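Local coordinates for malonyl CoA-acyl carrier protein transacylase (Staphylococcus aureus, PDB 3IM9), which catalyses transfer of the malonyl group from malonyl-CoA to holo-acyl carrier protein, a step of bacterial fatty acid biosynthesis, at residues I15-G18 / Q19-K23; L141-F145 / D146-E150; D149-C152 / K153-S157. All coordinates share one frame; numbering follows the deposited sequence.

Contact 1: residues I15-G18 / Q19-K23; sequences IFPG and QGAQK. With SO4 (sulfate ion), chain D.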
ATOM      1  N   ILE A  15       5.763  -8.537  -1.077  1.00 10.24           N
ATOM      2  CA  ILE A  15       5.175  -7.210  -1.296  1.00 10.70           C
ATOM      3  C   ILE A  15       3.717  -7.257  -0.857  1.00 10.42           C
ATOM      4  O   ILE A  15       3.048  -8.342  -0.902  1.00 10.96           O
ATOM      5  CB  ILE A  15       5.268  -6.722  -2.768  1.00  8.96           C
ATOM      6  CG1 ILE A  15       4.460  -7.611  -3.723  1.00 11.98           C
ATOM      7  CG2 ILE A  15       6.758  -6.716  -3.206  1.00 11.82           C
ATOM      8  CD1 ILE A  15       4.586  -7.269  -5.212  1.00 11.94           C
ATOM      9  N   PHE A  16       3.212  -6.099  -0.437  1.00  9.07           N
ATOM     10  CA  PHE A  16       1.886  -6.101   0.244  1.00  9.13           C
ATOM     11  C   PHE A  16       0.990  -5.025  -0.385  1.00  9.99           C
ATOM     12  O   PHE A  16       1.352  -3.847  -0.457  1.00 10.34           O
ATOM     13  CB  PHE A  16       2.121  -5.809   1.717  1.00  9.14           C
ATOM     14  CG  PHE A  16       2.957  -6.864   2.395  1.00 10.56           C
ATOM     15  CD1 PHE A  16       4.291  -6.585   2.700  1.00 10.74           C
ATOM     16  CD2 PHE A  16       2.413  -8.096   2.720  1.00  9.35           C
ATOM     17  CE1 PHE A  16       5.108  -7.604   3.273  1.00 12.44           C
ATOM     18  CE2 PHE A  16       3.174  -9.086   3.374  1.00 11.02           C
ATOM     19  CZ  PHE A  16       4.534  -8.816   3.680  1.00 12.86           C
ATOM     20  N   PRO A  17      -0.256  -5.365  -0.750  1.00 10.02           N
ATOM     21  CA  PRO A  17      -1.194  -4.391  -1.330  1.00  9.82           C
ATOM     22  C   PRO A  17      -1.808  -3.502  -0.256  1.00 10.33           C
ATOM     23  O   PRO A  17      -1.765  -3.772   0.950  1.00 10.51           O
ATOM     24  CB  PRO A  17      -2.249  -5.286  -1.951  1.00 10.88           C
ATOM     25  CG  PRO A  17      -2.309  -6.486  -1.013  1.00 10.73           C
ATOM     26  CD  PRO A  17      -0.791  -6.754  -0.668  1.00  8.67           C
ATOM     27  N   GLY A  18      -2.386  -2.430  -0.760  1.00  7.81           N
ATOM     28  CA  GLY A  18      -3.091  -1.415   0.054  1.00  8.18           C
ATOM     29  C   GLY A  18      -4.548  -1.247  -0.354  1.00  8.38           C
ATOM     30  O   GLY A  18      -5.157  -2.141  -1.023  1.00  9.33           O
ATOM     31  N   GLN A  19      -5.048  -0.078   0.029  1.00  9.67           N
ATOM     32  CA  GLN A  19      -6.492   0.285  -0.273  1.00  8.83           C
ATOM     33  C   GLN A  19      -6.815  -0.017  -1.705  1.00 10.85           C
ATOM     34  O   GLN A  19      -6.053   0.371  -2.656  1.00 13.42           O
ATOM     35  CB  GLN A  19      -6.632   1.772   0.047  1.00  9.85           C
ATOM     36  CG  GLN A  19      -8.093   2.236  -0.005  1.00  8.63           C
ATOM     37  CD  GLN A  19      -8.821   1.893   1.252  1.00 10.97           C
ATOM     38  OE1 GLN A  19      -8.293   2.001   2.360  1.00 12.24           O
ATOM     39  NE2 GLN A  19     -10.128   1.486   1.085  1.00 11.46           N
ATOM     40  N   GLY A  20      -7.954  -0.662  -1.889  1.00 10.28           N
ATOM     41  CA  GLY A  20      -8.363  -1.089  -3.252  1.00 11.22           C
ATOM     42  C   GLY A  20      -8.260  -2.573  -3.483  1.00 12.14           C
ATOM     43  O   GLY A  20      -9.020  -3.105  -4.324  1.00 13.72           O
ATOM     44  N   ALA A  21      -7.447  -3.268  -2.673  1.00 10.54           N
ATOM     45  CA  ALA A  21      -7.370  -4.702  -2.797  1.00  9.32           C
ATOM     46  C   ALA A  21      -8.319  -5.512  -1.867  1.00 10.55           C
ATOM     47  O   ALA A  21      -8.473  -6.715  -2.020  1.00 10.95           O
ATOM     48  CB  ALA A  21      -5.912  -5.152  -2.553  1.00 10.49           C
ATOM     49  N   GLN A  22      -9.011  -4.822  -0.957  1.00 11.31           N
ATOM     50  CA  GLN A  22      -9.877  -5.517   0.012  1.00  9.85           C
ATOM     51  C   GLN A  22     -11.048  -6.214  -0.721  1.00 11.42           C
ATOM     52  O   GLN A  22     -11.467  -5.754  -1.823  1.00 11.61           O
ATOM     53  CB  GLN A  22     -10.409  -4.517   1.060  1.00 11.27           C
ATOM     54  CG  GLN A  22     -11.434  -3.451   0.555  1.00 13.28           C
ATOM     55  CD  GLN A  22     -10.822  -2.294  -0.154  1.00 10.51           C
ATOM     56  OE1 GLN A  22      -9.613  -2.134  -0.325  1.00 10.85           O
ATOM     57  NE2 GLN A  22     -11.740  -1.447  -0.633  1.00 12.96           N
ATOM     58  N   LYS A  23     -11.662  -7.161  -0.033  1.00 10.87           N
ATOM     59  CA  LYS A  23     -12.882  -7.801  -0.520  1.00 11.83           C
ATOM     60  C   LYS A  23     -13.593  -8.401   0.635  1.00 12.29           C
ATOM     61  O   LYS A  23     -12.903  -8.956   1.520  1.00 12.46           O
ATOM     62  CB  LYS A  23     -12.598  -8.875  -1.584  1.00 14.04           C
ATOM     63  CG  LYS A  23     -11.664  -9.985  -1.161  1.00 21.40           C
ATOM     64  CD  LYS A  23     -11.584 -10.964  -2.419  1.00 32.74           C
ATOM     65  CE  LYS A  23     -11.158 -12.379  -2.023  1.00 40.98           C
ATOM     66  NZ  LYS A  23     -12.078 -13.000  -0.963  1.00 46.26           N
TER
HETATM   67  S   SO4 D 901      -3.036  -1.055  -4.115  1.00 22.35           S
HETATM   68  O1  SO4 D 901      -2.078  -1.930  -3.422  1.00 18.82           O
HETATM   69  O2  SO4 D 901      -4.426  -1.763  -4.372  1.00 23.51           O
HETATM   70  O3  SO4 D 901      -3.133   0.064  -3.190  1.00 39.95           O
HETATM   71  O4  SO4 D 901      -2.429  -0.652  -5.540  1.00 27.56           O
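The amide of Ala21 returns to the carbonyl of Gly18, Ala21 N to Gly18 O at 3.0 Å, and so closes a type II beta turn. The N-H meets the carbonyl in its plane. Beside it the methyl of Ala21 faces back across the turn: Ala21 CB rests 3.7 Å from Pro17 CB, and the same methyl lies 3.5 Å from Gly18 O. A small side chain suits this spot, where a ring and a carbonyl both approach. Gly18 N gives an almost straight bond (172°) to sulfate O1 at 2.7 Å; the ion probably comes from the crystallisation liquor.

A second bond holds the turn. Gly20 N donates to Gln22 OE1 at 2.7 Å, reaching a lone pair of the amide oxygen in its plane. The Gln22 chain is bent at both of its first two torsions, which brings its carboxamide oxygen to that N-H. Gly20 itself takes the positive phi (108°) that the third position of a type II turn requires, a conformation glycine adopts easily. Further out, the side chain of Gln19 points away from the turn; its OE1 is hydrogen-bonded to Thr67 OG1 and its NE2 to Thr70 OG1, which tie the turn to the first turn of helix 67-84. Strand 11-16, within the parallel sheet, delivers the chain to this place.

Gly18 lies about 6 Å from the side chain of Ser97, the probable nucleophile. The FPGQG sequence is a hallmark of FabD enzymes. In relatives the backbone N-H of the equivalent glutamine helps form the oxyanion hole, and Gln19 probably does the same; that Gly18 N, next to it, holds an anion is consistent with a site suited to negative charge, although the sulfate need not mimic a substrate.

Contact 2: residues L141-F145 / D146-E150; sequences LGLDF and DKVDE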
ATOM      1  N   LEU A 141      -5.580   6.870 -16.832  1.00 10.43           N
ATOM      2  CA  LEU A 141      -5.084   5.657 -17.482  1.00 11.51           C
ATOM      3  C   LEU A 141      -4.629   6.066 -18.867  1.00 14.39           C
ATOM      4  O   LEU A 141      -5.309   6.809 -19.554  1.00 14.36           O
ATOM      5  CB  LEU A 141      -6.150   4.599 -17.580  1.00 11.89           C
ATOM      6  CG  LEU A 141      -6.766   4.245 -16.201  1.00 14.49           C
ATOM      7  CD1 LEU A 141      -7.807   3.151 -16.339  1.00 18.30           C
ATOM      8  CD2 LEU A 141      -5.733   3.834 -15.083  1.00 16.04           C
ATOM      9  N   GLY A 142      -3.546   5.449 -19.320  1.00 14.21           N
ATOM     10  CA  GLY A 142      -3.171   5.549 -20.739  1.00 15.52           C
ATOM     11  C   GLY A 142      -2.244   6.680 -21.082  1.00 18.46           C
ATOM     12  O   GLY A 142      -1.948   6.900 -22.280  1.00 19.10           O
ATOM     13  N   LEU A 143      -1.731   7.417 -20.096  1.00 14.25           N
ATOM     14  CA  LEU A 143      -0.853   8.535 -20.397  1.00 15.66           C
ATOM     15  C   LEU A 143       0.479   8.396 -19.744  1.00 16.32           C
ATOM     16  O   LEU A 143       0.555   7.944 -18.622  1.00 16.35           O
ATOM     17  CB  LEU A 143      -1.492   9.885 -19.928  1.00 16.27           C
ATOM     18  CG  LEU A 143      -2.618  10.407 -20.753  1.00 17.12           C
ATOM     19  CD1 LEU A 143      -3.119  11.715 -20.094  1.00 16.03           C
ATOM     20  CD2 LEU A 143      -2.141  10.709 -22.215  1.00 17.86           C
ATOM     21  N   ASP A 144       1.549   8.849 -20.390  1.00 17.65           N
ATOM     22  CA  ASP A 144       2.865   8.846 -19.742  1.00 18.98           C
ATOM     23  C   ASP A 144       2.895   9.784 -18.527  1.00 17.77           C
ATOM     24  O   ASP A 144       2.142  10.756 -18.474  1.00 18.23           O
ATOM     25  CB  ASP A 144       3.954   9.241 -20.741  1.00 20.00           C
ATOM     26  CG  ASP A 144       4.429   8.070 -21.579  1.00 20.00           C
ATOM     27  OD1 ASP A 144       4.015   6.927 -21.294  1.00 20.00           O
ATOM     28  OD2 ASP A 144       5.216   8.293 -22.523  1.00 20.00           O
ATOM     29  N   PHE A 145       3.762   9.495 -17.554  1.00 17.85           N
ATOM     30  CA  PHE A 145       3.868  10.327 -16.358  1.00 17.19           C
ATOM     31  C   PHE A 145       4.091  11.813 -16.733  1.00 18.17           C
ATOM     32  O   PHE A 145       3.542  12.734 -16.089  1.00 18.52           O
ATOM     33  CB  PHE A 145       5.015   9.861 -15.460  1.00 19.70           C
ATOM     34  CG  PHE A 145       5.270  10.785 -14.344  1.00 17.53           C
ATOM     35  CD1 PHE A 145       6.155  11.858 -14.486  1.00 17.39           C
ATOM     36  CD2 PHE A 145       4.527  10.657 -13.137  1.00 18.15           C
ATOM     37  CE1 PHE A 145       6.349  12.773 -13.423  1.00 22.43           C
ATOM     38  CE2 PHE A 145       4.719  11.605 -12.066  1.00 19.58           C
ATOM     39  CZ  PHE A 145       5.629  12.626 -12.179  1.00 21.40           C
ATOM     40  N   ASP A 146       4.963  12.071 -17.716  1.00 18.44           N
ATOM     41  CA  ASP A 146       5.283  13.476 -18.024  1.00 19.26           C
ATOM     42  C   ASP A 146       4.029  14.248 -18.535  1.00 15.73           C
ATOM     43  O   ASP A 146       3.840  15.406 -18.202  1.00 18.25           O
ATOM     44  CB  ASP A 146       6.515  13.641 -18.960  1.00 20.70           C
ATOM     45  CG  ASP A 146       6.404  12.870 -20.281  1.00 32.88           C
ATOM     46  OD1 ASP A 146       7.481  12.708 -20.960  1.00 44.61           O
ATOM     47  OD2 ASP A 146       5.288  12.453 -20.693  1.00 38.04           O
ATOM     48  N   LYS A 147       3.169  13.561 -19.265  1.00 14.34           N
ATOM     49  CA  LYS A 147       1.962  14.175 -19.732  1.00 14.47           C
ATOM     50  C   LYS A 147       0.968  14.372 -18.573  1.00 13.85           C
ATOM     51  O   LYS A 147       0.290  15.421 -18.497  1.00 13.97           O
ATOM     52  CB  LYS A 147       1.359  13.320 -20.823  1.00 16.90           C
ATOM     53  CG  LYS A 147       0.029  13.814 -21.289  1.00 23.49           C
ATOM     54  CD  LYS A 147       0.101  15.260 -21.935  1.00 34.77           C
ATOM     55  CE  LYS A 147      -0.076  15.194 -23.460  1.00 43.37           C
ATOM     56  NZ  LYS A 147      -0.020  16.578 -24.020  1.00 48.36           N
ATOM     57  N   VAL A 148       0.884  13.401 -17.685  1.00 14.03           N
ATOM     58  CA  VAL A 148      -0.010  13.567 -16.496  1.00 12.09           C
ATOM     59  C   VAL A 148       0.493  14.714 -15.648  1.00 12.06           C
ATOM     60  O   VAL A 148      -0.323  15.516 -15.121  1.00 12.26           O
ATOM     61  CB  VAL A 148      -0.056  12.281 -15.705  1.00 11.51           C
ATOM     62  CG1 VAL A 148      -1.024  12.415 -14.452  1.00 12.31           C
ATOM     63  CG2 VAL A 148      -0.672  11.129 -16.578  1.00 14.45           C
ATOM     64  N   ASP A 149       1.798  14.833 -15.444  1.00 14.07           N
ATOM     65  CA  ASP A 149       2.324  15.881 -14.592  1.00 13.80           C
ATOM     66  C   ASP A 149       2.075  17.238 -15.271  1.00 12.59           C
ATOM     67  O   ASP A 149       1.666  18.207 -14.603  1.00 13.43           O
ATOM     68  CB  ASP A 149       3.827  15.628 -14.414  1.00 16.77           C
ATOM     69  CG  ASP A 149       4.433  16.489 -13.311  1.00 22.45           C
ATOM     70  OD1 ASP A 149       3.869  16.623 -12.204  1.00 25.75           O
ATOM     71  OD2 ASP A 149       5.470  17.098 -13.611  1.00 31.45           O
ATOM     72  N   GLU A 150       2.246  17.305 -16.612  1.00 12.36           N
ATOM     73  CA  GLU A 150       1.897  18.560 -17.274  1.00 11.83           C
ATOM     74  C   GLU A 150       0.465  18.978 -17.075  1.00 12.40           C
ATOM     75  O   GLU A 150       0.155  20.172 -16.810  1.00 12.00           O
ATOM     76  CB  GLU A 150       2.194  18.418 -18.782  1.00 12.78           C
ATOM     77  CG  GLU A 150       1.807  19.655 -19.535  1.00 13.62           C
ATOM     78  CD  GLU A 150       2.270  19.577 -20.985  1.00 24.94           C
ATOM     79  OE1 GLU A 150       1.650  18.834 -21.726  1.00 23.99           O
ATOM     80  OE2 GLU A 150       3.267  20.279 -21.278  1.00 27.02           O
TER
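Leu143 and Val148 make the close apolar part of this helix start: Leu143 CB lies 3.7 Å from Val148 CG2. The valine methyl is held beside the first turn, with CG2 also 3.4 Å from Asp144 O, and Val148 packs inward on Ile173 and Val175 of the neighbouring sheet. A compact, branched side chain is apt for that buried position. The backbone of the first turn is well bonded, since Asp144 O accepts Val148 N at 3.0 Å, with a weak bond from Lys147 N in addition, and Phe145 O accepts Asp149 N at 2.8 Å.

These bonds open helix 145-155, the first helix of a ferredoxin-like small subdomain, after a three-residue loop from strand 135-141. Asp144 occupies the N-cap position, yet its carboxylate makes no capping bond.

Outward, the contact slackens. The Phe145 ring, swung anti to the backbone N (chi1 172°), runs alongside Asp149, its CE1 3.9 Å from Asp149 CB and its plane only 16° from that of the carboxylate; it also touches Pro164 and Ile167, so one flank is packed although the residue is largely exposed. Leu143 meets the aliphatic stem of Lys147, Leu143 CD2 to Lys147 CG 3.9 Å. On the solvent side Asp144 OD2 and Asp146 OD2 stand 4.5 Å apart, like charges that the positive end of the helix dipole probably eases, while Lys147 NZ reaches Glu150 OE1 in a long, weak ion pair.

Contact 3: residues D149-C152 / K153-S157; sequences DEIC and KSLSS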
ATOM      1  N   ASP A 149       1.798  14.833 -15.444  1.00 14.07           N
ATOM      2  CA  ASP A 149       2.324  15.881 -14.592  1.00 13.80           C
ATOM      3  C   ASP A 149       2.075  17.238 -15.271  1.00 12.59           C
ATOM      4  O   ASP A 149       1.666  18.207 -14.603  1.00 13.43           O
ATOM      5  CB  ASP A 149       3.827  15.628 -14.414  1.00 16.77           C
ATOM      6  CG  ASP A 149       4.433  16.489 -13.311  1.00 22.45           C
ATOM      7  OD1 ASP A 149       3.869  16.623 -12.204  1.00 25.75           O
ATOM      8  OD2 ASP A 149       5.470  17.098 -13.611  1.00 31.45           O
ATOM      9  N   GLU A 150       2.246  17.305 -16.612  1.00 12.36           N
ATOM     10  CA  GLU A 150       1.897  18.560 -17.274  1.00 11.83           C
ATOM     11  C   GLU A 150       0.465  18.978 -17.075  1.00 12.40           C
ATOM     12  O   GLU A 150       0.155  20.172 -16.810  1.00 12.00           O
ATOM     13  CB  GLU A 150       2.194  18.418 -18.782  1.00 12.78           C
ATOM     14  CG  GLU A 150       1.807  19.655 -19.535  1.00 13.62           C
ATOM     15  CD  GLU A 150       2.270  19.577 -20.985  1.00 24.94           C
ATOM     16  OE1 GLU A 150       1.650  18.834 -21.726  1.00 23.99           O
ATOM     17  OE2 GLU A 150       3.267  20.279 -21.278  1.00 27.02           O
ATOM     18  N   ILE A 151      -0.441  18.015 -17.288  1.00 10.83           N
ATOM     19  CA  ILE A 151      -1.839  18.283 -17.067  1.00 12.37           C
ATOM     20  C   ILE A 151      -2.116  18.789 -15.660  1.00 12.52           C
ATOM     21  O   ILE A 151      -2.870  19.740 -15.453  1.00 12.32           O
ATOM     22  CB  ILE A 151      -2.686  17.086 -17.439  1.00 11.25           C
ATOM     23  CG1 ILE A 151      -2.679  16.911 -18.951  1.00 12.05           C
ATOM     24  CG2 ILE A 151      -4.114  17.304 -16.910  1.00 12.05           C
ATOM     25  CD1 ILE A 151      -3.216  15.490 -19.352  1.00 13.89           C
ATOM     26  N   CYS A 152      -1.520  18.124 -14.690  1.00 10.23           N
ATOM     27  CA  CYS A 152      -1.671  18.601 -13.303  1.00 10.80           C
ATOM     28  C   CYS A 152      -1.180  20.046 -13.072  1.00 12.15           C
ATOM     29  O   CYS A 152      -1.879  20.848 -12.415  1.00 12.93           O
ATOM     30  CB  CYS A 152      -1.038  17.659 -12.284  1.00 12.31           C
ATOM     31  SG  CYS A 152      -1.783  16.033 -12.104  1.00 12.15           S
ATOM     32  N   LYS A 153      -0.070  20.359 -13.739  1.00 12.75           N
ATOM     33  CA  LYS A 153       0.445  21.746 -13.628  1.00 14.41           C
ATOM     34  C   LYS A 153      -0.464  22.752 -14.337  1.00 12.53           C
ATOM     35  O   LYS A 153      -0.667  23.839 -13.835  1.00 13.29           O
ATOM     36  CB  LYS A 153       1.902  21.856 -14.143  1.00 13.78           C
ATOM     37  CG  LYS A 153       2.766  20.965 -13.258  1.00 19.88           C
ATOM     38  CD  LYS A 153       3.793  21.529 -12.403  1.00 37.37           C
ATOM     39  CE  LYS A 153       5.064  20.552 -12.376  1.00 35.56           C
ATOM     40  NZ  LYS A 153       5.523  20.394 -10.932  1.00 45.88           N
ATOM     41  N   SER A 154      -1.097  22.360 -15.432  1.00 11.40           N
ATOM     42  CA  SER A 154      -2.052  23.203 -16.080  1.00 11.70           C
ATOM     43  C   SER A 154      -3.272  23.480 -15.236  1.00 10.70           C
ATOM     44  O   SER A 154      -3.842  24.601 -15.256  1.00 13.09           O
ATOM     45  CB  SER A 154      -2.455  22.608 -17.447  1.00 11.16           C
ATOM     46  OG  SER A 154      -1.301  22.479 -18.300  1.00 12.95           O
ATOM     47  N   LEU A 155      -3.813  22.417 -14.611  1.00 11.54           N
ATOM     48  CA  LEU A 155      -5.082  22.617 -13.905  1.00 11.26           C
ATOM     49  C   LEU A 155      -4.892  23.294 -12.543  1.00 11.77           C
ATOM     50  O   LEU A 155      -5.835  23.940 -12.060  1.00 14.55           O
ATOM     51  CB  LEU A 155      -5.787  21.247 -13.691  1.00 11.33           C
ATOM     52  CG  LEU A 155      -6.619  20.746 -14.886  1.00 16.94           C
ATOM     53  CD1 LEU A 155      -6.056  20.900 -16.224  1.00 23.27           C
ATOM     54  CD2 LEU A 155      -6.912  19.206 -14.573  1.00 19.34           C
ATOM     55  N   SER A 156      -3.702  23.088 -11.945  1.00 11.75           N
ATOM     56  CA  SER A 156      -3.412  23.683 -10.629  1.00 12.70           C
ATOM     57  C   SER A 156      -3.391  25.194 -10.788  1.00 15.19           C
ATOM     58  O   SER A 156      -2.647  25.702 -11.567  1.00 16.14           O
ATOM     59  CB  SER A 156      -2.087  23.184 -10.080  1.00 12.17           C
ATOM     60  OG  SER A 156      -2.246  21.771  -9.802  1.00 14.25           O
ATOM     61  N   SER A 157      -4.259  25.851 -10.062  1.00 15.62           N
ATOM     62  CA  SER A 157      -4.546  27.294 -10.245  1.00 19.46           C
ATOM     63  C   SER A 157      -5.539  27.755  -9.201  1.00 19.54           C
ATOM     64  O   SER A 157      -6.304  26.953  -8.600  1.00 18.72           O
ATOM     65  CB  SER A 157      -5.112  27.580 -11.659  1.00 19.16           C
ATOM     66  OG  SER A 157      -6.296  26.834 -11.911  1.00 23.30           O
TER
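Cys152 O is gripped twice by Ser156: the hydroxyl, Ser156 OG, donates to it at 2.8 Å and the amide, Ser156 N, at 2.9 Å, from opposite faces of the carbonyl plane. A chi1 of -67° turns OG back toward the helix end. The hydroxyl comes from well above the carbonyl plane, 39° out of it. Serine suits the place because its short hydroxyl gives to Cys152 O and accepts from Ile162 N, coupling the helix end to the start of strand 162-169.

Here helix 145-155 finishes: Ser156 is the first residue to leave helical geometry, after regular i to i+4 bonds such as Leu155 N to Ile151 O at 3.0 Å. In this ferredoxin-like subdomain one side of the helix faces the sheet, where Cys152 rests on Ile162 and Pro164.

Ile151 and Leu155, one turn apart, lie side by side, Ile151 CG2 to Leu155 CD2 4.1 Å, and both touch Leu185 of helix 179-188; branched aliphatic chains suit a helix face that packs on this leucine. On the outer side Lys153 crosses Asp149 through its methylene, Lys153 CE being 3.7 Å from Asp149 OD2, whereas Lys153 NZ stays 4.2 Å from the same OD2, beyond a salt bridge. Past the helix, Ser157 OG turns back to Leu155 O.

Along the chain the contacts run in order, contact 1 first and contacts 2 and 3 much later. Contact 1 follows strand 11-16 of the parallel sheet, near the probable active-site serine and about 6 Å from the chain's centre. Contact 2 covers the approach loop and the start of helix 145-155, contact 3 its end; their centres are about 11 Å apart, they share Asp149 and Glu150, and Leu143 CD1 touches Ile151 CD1 at 3.8 Å. Both lie about 24 and 29 Å from contact 1, centre to centre. The turn beside the probable active site thus follows the parallel sheet, while the helix packs on the mixed sheet, consistent with the large and small ferredoxin-like subdomains of FabD.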